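Local coordinates for glutathione S-transferase 2 (Onchocerca volvulus, PDB 1TU7), which catalyses the conjugation of glutathione to electrophilic compounds as a homodimeric pi-class transferase and appears to be central to detoxification in this parasitic nematode, at residues Thr84-Met89 and Leu141-Lys146. Residues are numbered along the deposited sequence; the frame is centred on the assembly and turned at random.
Sequences TTYIDM and LILGDK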
loop_
_atom_site.group_PDB
_atom_site.type_symbol
_atom_site.label_atom_id
_atom_site.label_comp_id
_atom_site.label_asym_id
_atom_site.label_seq_id
_atom_site.Cartn_x
_atom_site.Cartn_y
_atom_site.Cartn_z
ATOM N N THR A 84 -7.505 13.924 -3.382
ATOM C CA THR A 84 -6.706 13.156 -2.433
ATOM C C THR A 84 -6.905 11.644 -2.640
ATOM O O THR A 84 -5.961 10.860 -2.616
ATOM C CB THR A 84 -7.070 13.575 -1.011
ATOM O OG1 THR A 84 -6.838 14.978 -0.873
ATOM C CG2 THR A 84 -6.187 12.863 0.043
ATOM N N THR A 85 -8.161 11.244 -2.813
ATOM C CA THR A 85 -8.483 9.862 -3.053
ATOM C C THR A 85 -7.926 9.393 -4.392
ATOM O O THR A 85 -7.372 8.300 -4.505
ATOM C CB THR A 85 -9.996 9.693 -3.047
ATOM O OG1 THR A 85 -10.501 10.035 -1.754
ATOM C CG2 THR A 85 -10.414 8.269 -3.306
ATOM N N TYR A 86 -8.078 10.228 -5.418
ATOM C CA TYR A 86 -7.629 9.874 -6.758
ATOM C C TYR A 86 -6.136 9.619 -6.841
ATOM O O TYR A 86 -5.684 8.604 -7.385
ATOM C CB TYR A 86 -8.031 10.966 -7.759
ATOM C CG TYR A 86 -7.557 10.654 -9.158
ATOM C CD1 TYR A 86 -6.640 11.427 -9.788
ATOM C CD2 TYR A 86 -8.058 9.568 -9.854
ATOM C CE1 TYR A 86 -6.200 11.164 -11.054
ATOM C CE2 TYR A 86 -7.634 9.286 -11.142
ATOM C CZ TYR A 86 -6.721 10.094 -11.733
ATOM O OH TYR A 86 -6.287 9.826 -13.023
ATOM N N ILE A 87 -5.340 10.524 -6.288
ATOM C CA ILE A 87 -3.910 10.331 -6.343
ATOM C C ILE A 87 -3.456 9.127 -5.554
ATOM O O ILE A 87 -2.508 8.478 -5.928
ATOM C CB ILE A 87 -3.132 11.585 -5.939
ATOM C CG1 ILE A 87 -3.361 11.979 -4.475
ATOM C CG2 ILE A 87 -3.426 12.685 -6.946
ATOM C CD1 ILE A 87 -2.652 13.249 -4.053
ATOM N N ASP A 88 -4.141 8.826 -4.453
ATOM C CA ASP A 88 -3.845 7.640 -3.648
ATOM C C ASP A 88 -4.140 6.406 -4.451
ATOM O O ASP A 88 -3.313 5.510 -4.592
ATOM C CB ASP A 88 -4.696 7.730 -2.390
ATOM C CG ASP A 88 -4.426 6.699 -1.379
ATOM O OD1 ASP A 88 -3.579 5.797 -1.589
ATOM O OD2 ASP A 88 -5.084 6.765 -0.295
ATOM N N MET A 89 -5.338 6.369 -5.017
ATOM C CA MET A 89 -5.742 5.247 -5.851
ATOM C C MET A 89 -4.711 5.037 -6.985
ATOM O O MET A 89 -4.296 3.915 -7.268
ATOM C CB MET A 89 -7.131 5.531 -6.416
ATOM C CG MET A 89 -7.685 4.444 -7.273
ATOM S SD MET A 89 -9.280 4.934 -8.012
ATOM C CE MET A 89 -8.754 5.504 -9.563
ATOM N N LEU A 141 0.105 16.650 -15.586
ATOM C CA LEU A 141 0.409 15.786 -14.443
ATOM C C LEU A 141 -0.825 15.000 -14.019
ATOM O O LEU A 141 -1.927 15.139 -14.583
ATOM C CB LEU A 141 0.979 16.616 -13.289
ATOM C CG LEU A 141 2.200 17.481 -13.673
ATOM C CD1 LEU A 141 2.567 18.476 -12.562
ATOM C CD2 LEU A 141 3.363 16.581 -14.052
ATOM N N ILE A 142 -0.711 14.177 -12.975
ATOM C CA ILE A 142 -1.829 13.323 -12.616
ATOM C C ILE A 142 -3.077 14.126 -12.259
ATOM O O ILE A 142 -4.172 13.755 -12.641
ATOM C CB ILE A 142 -1.395 12.332 -11.515
ATOM C CG1 ILE A 142 -0.509 11.241 -12.123
ATOM C CG2 ILE A 142 -2.583 11.681 -10.829
ATOM C CD1 ILE A 142 0.229 10.418 -11.107
ATOM N N LEU A 143 -2.918 15.249 -11.569
ATOM C CA LEU A 143 -4.081 16.076 -11.220
ATOM C C LEU A 143 -4.365 17.165 -12.235
ATOM O O LEU A 143 -5.309 17.949 -12.055
ATOM C CB LEU A 143 -3.928 16.696 -9.828
ATOM C CG LEU A 143 -4.107 15.701 -8.682
ATOM C CD1 LEU A 143 -3.872 16.419 -7.324
ATOM C CD2 LEU A 143 -5.489 15.031 -8.753
ATOM N N GLY A 144 -3.576 17.206 -13.308
ATOM C CA GLY A 144 -3.627 18.306 -14.272
ATOM C C GLY A 144 -2.440 19.238 -14.126
ATOM O O GLY A 144 -1.316 18.868 -14.435
ATOM N N ASP A 145 -2.661 20.465 -13.653
ATOM C CA ASP A 145 -1.584 21.453 -13.603
ATOM C C ASP A 145 -0.717 21.421 -12.342
ATOM O O ASP A 145 0.317 22.064 -12.295
ATOM C CB ASP A 145 -2.180 22.861 -13.726
ATOM C CG ASP A 145 -2.634 23.164 -15.109
ATOM O OD1 ASP A 145 -3.234 24.258 -15.279
ATOM O OD2 ASP A 145 -2.420 22.405 -16.083
ATOM N N LYS A 146 -1.162 20.703 -11.324
ATOM C CA LYS A 146 -0.528 20.766 -10.023
ATOM C C LYS A 146 0.042 19.419 -9.685
ATOM O O LYS A 146 -0.617 18.392 -9.810
ATOM C CB LYS A 146 -1.528 21.204 -8.982
ATOM C CG LYS A 146 -1.924 22.665 -9.186
ATOM C CD LYS A 146 -3.122 23.066 -8.380
ATOM C CE LYS A 146 -3.556 24.468 -8.771
ATOM N NZ LYS A 146 -5.019 24.615 -8.517
HETATM O O HOH W 1 -4.894 11.739 -14.273
#
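The CG2 methyl of Ile87 presses into the isobutyl group of Leu143, 3.5 Å from CG and 3.6 Å from CD2, the two side chains crossing at about a right angle. With CG1 of Ile87 between the backbone N and the carbonyl carbon (chi1 64°), CG2 lies anti to the carbonyl carbon and is directed at the loop. The beta branch suits this place, because it brings a methyl to the loop close to the helix backbone. Leu143, which forks at CG rather than CB, reaches both Ile87 and Tyr86, whose ring carbon CD1 lies 3.9 Å from CD2 of Leu143. Leu141-Gly144 form a type I beta turn, with Ile142 and Leu143 at its two central positions, so the turn offers two neighbouring apolar side chains to helix 81-107 in the all-helical C-terminal domain of the GST fold. Asp151, on helix 149-164, accepts a hydrogen bond from the Ile142 backbone N. Gly144 follows with phi 105°, where a side chain would crowd the preceding carbonyl. Ile142 sets its CG2 methyl 3.7 Å from CE1 of Tyr86. The tyrosine combines an apolar ring edge with a polar end: its OH donates to a water 2.7 Å away, and that water donates to Ile142 O, also at 2.7 Å. Both the water and this carbonyl oxygen lie in the ring plane, at the edge.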